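Local coordinates for alpha-glucosidase (Bacteroides thetaiotaomicron, PDB 5XFM), which hydrolyses beta-L-arabinopyranosides and alpha-galactosides as a bifunctional, calcium-binding member of glycoside hydrolase family 97, at residues D79-Q84 and N91-A96. The protein carries 1 engineered substitution. Sequence-based numbering, arbitrary orientation.
Sequences DTVYQQ and NVHYRA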
ATOM      1  N   ASP A  79      -6.889 -17.613  17.714  1.00 34.89           N
ATOM      2  CA  ASP A  79      -5.618 -17.371  18.375  1.00 34.69           C
ATOM      3  C   ASP A  79      -4.529 -18.150  17.654  1.00 38.91           C
ATOM      4  O   ASP A  79      -4.331 -19.338  17.906  1.00 33.55           O
ATOM      5  CB  ASP A  79      -5.691 -17.770  19.848  1.00 38.26           C
ATOM      6  CG  ASP A  79      -4.495 -17.291  20.647  1.00 44.95           C
ATOM      7  OD1 ASP A  79      -3.381 -17.210  20.088  1.00 49.78           O
ATOM      8  OD2 ASP A  79      -4.674 -16.983  21.843  1.00 48.78           O
ATOM      9  N   THR A  80      -3.813 -17.469  16.766  1.00 35.94           N
ATOM     10  CA  THR A  80      -2.826 -18.130  15.925  1.00 32.80           C
ATOM     11  C   THR A  80      -1.577 -17.273  15.787  1.00 34.87           C
ATOM     12  O   THR A  80      -1.588 -16.095  16.113  1.00 40.08           O
ATOM     13  CB  THR A  80      -3.387 -18.430  14.519  1.00 32.98           C
ATOM     14  OG1 THR A  80      -4.050 -17.270  14.009  1.00 33.90           O
ATOM     15  CG2 THR A  80      -4.377 -19.580  14.566  1.00 44.08           C
ATOM     16  N   VAL A  81      -0.494 -17.882  15.320  1.00 33.55           N
ATOM     17  CA  VAL A  81       0.743 -17.165  15.046  1.00 28.03           C
ATOM     18  C   VAL A  81       1.113 -17.384  13.592  1.00 24.62           C
ATOM     19  O   VAL A  81       1.014 -18.499  13.083  1.00 25.46           O
ATOM     20  CB  VAL A  81       1.900 -17.630  15.969  1.00 25.22           C
ATOM     21  CG1 VAL A  81       3.210 -16.948  15.596  1.00 26.59           C
ATOM     22  CG2 VAL A  81       1.552 -17.370  17.418  1.00 25.80           C
ATOM     23  N   TYR A  82       1.509 -16.319  12.906  1.00 27.09           N
ATOM     24  CA  TYR A  82       1.979 -16.487  11.542  1.00 27.64           C
ATOM     25  C   TYR A  82       3.209 -15.634  11.241  1.00 26.49           C
ATOM     26  O   TYR A  82       3.439 -14.594  11.866  1.00 31.20           O
ATOM     27  CB  TYR A  82       0.851 -16.189  10.539  1.00 27.06           C
ATOM     28  CG  TYR A  82       0.399 -14.745  10.405  1.00 24.98           C
ATOM     29  CD1 TYR A  82       1.071 -13.856   9.568  1.00 26.08           C
ATOM     30  CD2 TYR A  82      -0.734 -14.289  11.065  1.00 26.20           C
ATOM     31  CE1 TYR A  82       0.645 -12.540   9.422  1.00 25.97           C
ATOM     32  CE2 TYR A  82      -1.173 -12.978  10.922  1.00 22.78           C
ATOM     33  CZ  TYR A  82      -0.479 -12.108  10.101  1.00 24.14           C
ATOM     34  OH  TYR A  82      -0.912 -10.806   9.956  1.00 22.37           O
ATOM     35  N   GLN A  83       4.021 -16.114  10.309  1.00 28.37           N
ATOM     36  CA  GLN A  83       5.199 -15.379   9.874  1.00 31.11           C
ATOM     37  C   GLN A  83       4.936 -14.776   8.502  1.00 28.66           C
ATOM     38  O   GLN A  83       4.309 -15.409   7.648  1.00 26.61           O
ATOM     39  CB  GLN A  83       6.447 -16.268   9.834  1.00 31.65           C
ATOM     40  CG  GLN A  83       6.862 -16.902  11.169  1.00 32.37           C
ATOM     41  CD  GLN A  83       5.888 -17.957  11.663  1.00 45.65           C
ATOM     42  OE1 GLN A  83       5.546 -18.888  10.931  1.00 49.41           O
ATOM     43  NE2 GLN A  83       5.447 -17.825  12.912  1.00 41.20           N
ATOM     44  N   GLN A  84       5.368 -13.534   8.305  1.00 23.41           N
ATOM     45  CA  GLN A  84       5.166 -12.868   7.029  1.00 18.50           C
ATOM     46  C   GLN A  84       6.328 -11.939   6.706  1.00 22.12           C
ATOM     47  O   GLN A  84       6.630 -11.026   7.478  1.00 19.66           O
ATOM     48  CB  GLN A  84       3.856 -12.077   7.043  1.00 22.43           C
ATOM     49  CG  GLN A  84       3.479 -11.458   5.713  1.00 17.41           C
ATOM     50  CD  GLN A  84       3.296 -12.494   4.611  1.00 20.39           C
ATOM     51  OE1 GLN A  84       2.614 -13.500   4.795  1.00 17.03           O
ATOM     52  NE2 GLN A  84       3.904 -12.245   3.455  1.00 21.08           N
ATOM     53  N   ASN A  91       6.603 -11.162  12.574  1.00 25.22           N
ATOM     54  CA  ASN A  91       5.874 -12.187  13.327  1.00 29.82           C
ATOM     55  C   ASN A  91       4.598 -11.633  13.939  1.00 27.37           C
ATOM     56  O   ASN A  91       4.623 -10.614  14.631  1.00 26.87           O
ATOM     57  CB  ASN A  91       6.755 -12.792  14.421  1.00 26.40           C
ATOM     58  CG  ASN A  91       7.778 -13.759  13.869  1.00 35.76           C
ATOM     59  OD1 ASN A  91       7.495 -14.946  13.691  1.00 39.44           O
ATOM     60  ND2 ASN A  91       8.972 -13.254  13.582  1.00 36.37           N
ATOM     61  N   VAL A  92       3.476 -12.287  13.663  1.00 23.96           N
ATOM     62  CA  VAL A  92       2.204 -11.819  14.194  1.00 26.00           C
ATOM     63  C   VAL A  92       1.500 -12.850  15.074  1.00 29.23           C
ATOM     64  O   VAL A  92       1.325 -14.016  14.689  1.00 24.25           O
ATOM     65  CB  VAL A  92       1.250 -11.392  13.059  1.00 26.77           C
ATOM     66  CG1 VAL A  92      -0.110 -10.981  13.620  1.00 24.26           C
ATOM     67  CG2 VAL A  92       1.868 -10.259  12.247  1.00 23.99           C
ATOM     68  N   HIS A  93       1.129 -12.404  16.273  1.00 27.76           N
ATOM     69  CA  HIS A  93       0.245 -13.159  17.150  1.00 24.90           C
ATOM     70  C   HIS A  93      -1.175 -12.619  16.992  1.00 23.53           C
ATOM     71  O   HIS A  93      -1.546 -11.625  17.612  1.00 26.22           O
ATOM     72  CB  HIS A  93       0.695 -13.066  18.608  1.00 27.51           C
ATOM     73  CG  HIS A  93      -0.141 -13.878  19.552  1.00 39.27           C
ATOM     74  ND1 HIS A  93      -0.191 -13.629  20.907  1.00 40.93           N
ATOM     75  CD2 HIS A  93      -0.944 -14.948  19.337  1.00 34.44           C
ATOM     76  CE1 HIS A  93      -0.998 -14.502  21.484  1.00 40.15           C
ATOM     77  NE2 HIS A  93      -1.467 -15.315  20.553  1.00 35.25           N
ATOM     78  N   TYR A  94      -1.954 -13.273  16.141  1.00 22.74           N
ATOM     79  CA  TYR A  94      -3.303 -12.839  15.823  1.00 23.49           C
ATOM     80  C   TYR A  94      -4.339 -13.421  16.804  1.00 31.62           C
ATOM     81  O   TYR A  94      -4.509 -14.638  16.924  1.00 26.37           O
ATOM     82  CB  TYR A  94      -3.633 -13.230  14.380  1.00 19.99           C
ATOM     83  CG  TYR A  94      -5.018 -12.855  13.932  1.00 24.32           C
ATOM     84  CD1 TYR A  94      -5.508 -11.563  14.109  1.00 25.00           C
ATOM     85  CD2 TYR A  94      -5.834 -13.789  13.309  1.00 27.75           C
ATOM     86  CE1 TYR A  94      -6.786 -11.222  13.691  1.00 24.83           C
ATOM     87  CE2 TYR A  94      -7.110 -13.458  12.886  1.00 27.80           C
ATOM     88  CZ  TYR A  94      -7.581 -12.178  13.081  1.00 28.11           C
ATOM     89  OH  TYR A  94      -8.849 -11.858  12.662  1.00 26.37           O
ATOM     90  N   ARG A  95      -5.034 -12.515  17.482  1.00 27.37           N
ATOM     91  CA  ARG A  95      -6.020 -12.837  18.507  1.00 30.62           C
ATOM     92  C   ARG A  95      -7.279 -12.031  18.235  1.00 26.74           C
ATOM     93  O   ARG A  95      -7.256 -10.803  18.286  1.00 28.02           O
ATOM     94  CB  ARG A  95      -5.456 -12.527  19.898  1.00 28.28           C
ATOM     95  CG  ARG A  95      -6.405 -12.691  21.075  1.00 31.94           C
ATOM     96  CD  ARG A  95      -7.031 -14.073  21.202  1.00 40.76           C
ATOM     97  NE  ARG A  95      -7.964 -14.120  22.331  1.00 37.94           N
ATOM     98  CZ  ARG A  95      -9.279 -13.939  22.237  1.00 38.44           C
ATOM     99  NH1 ARG A  95      -9.838 -13.728  21.057  1.00 37.59           N
ATOM    100  NH2 ARG A  95     -10.039 -13.981  23.324  1.00 40.80           N
ATOM    101  N   ALA A  96      -8.375 -12.721  17.936  1.00 27.00           N
ATOM    102  CA  ALA A  96      -9.615 -12.031  17.591  1.00 26.84           C
ATOM    103  C   ALA A  96     -10.848 -12.834  17.979  1.00 27.55           C
ATOM    104  O   ALA A  96     -10.773 -14.044  18.198  1.00 31.11           O
ATOM    105  CB  ALA A  96      -9.647 -11.726  16.108  1.00 24.86           C
TER
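Val92 lies against one face of the Tyr82 ring, its CB 3.7 Å from the ring centroid and 20° off the normal, a CH-pi contact set toward the rim near CZ. Both methyls follow: Val92 CG1 rests 3.5 Å from Tyr82 CE2, and CG2 sits near CZ and OH. Tyr82 CG stands between the backbone N and the carbonyl carbon (chi1 70°), which lays the ring alongside Val92. Tyr94 CB meets the ring edge, while Tyr82 OH is hydrogen-bonded to Asp280 of helix 277-280, which packs on the side of the sheet that carries Tyr82, Val92 and Tyr94. With an alanine here, Val92 would probably lose the ring it packs on, and Asp280 its hydroxyl partner. On the opposite side, with Val81, His93 NE2 donates to Asp79 OD1 (2.7 Å), syn, nearly in the imidazole plane but 27° out of the carboxylate's. Asp79 OD2 lies 3.8 Å from the aliphatic Arg95 CD; Arg95 NE, 4.4 Å from OD2, is too far for a salt bridge but may still favour the negative charge, and NH1 is hydrogen-bonded to Asn97. Paired backbone bonds at Thr80-Tyr94 and Tyr82-Val92 tie strands 69-83 and 91-104 into an antiparallel beta hairpin at a sheet edge in the family 97 N-terminal domain.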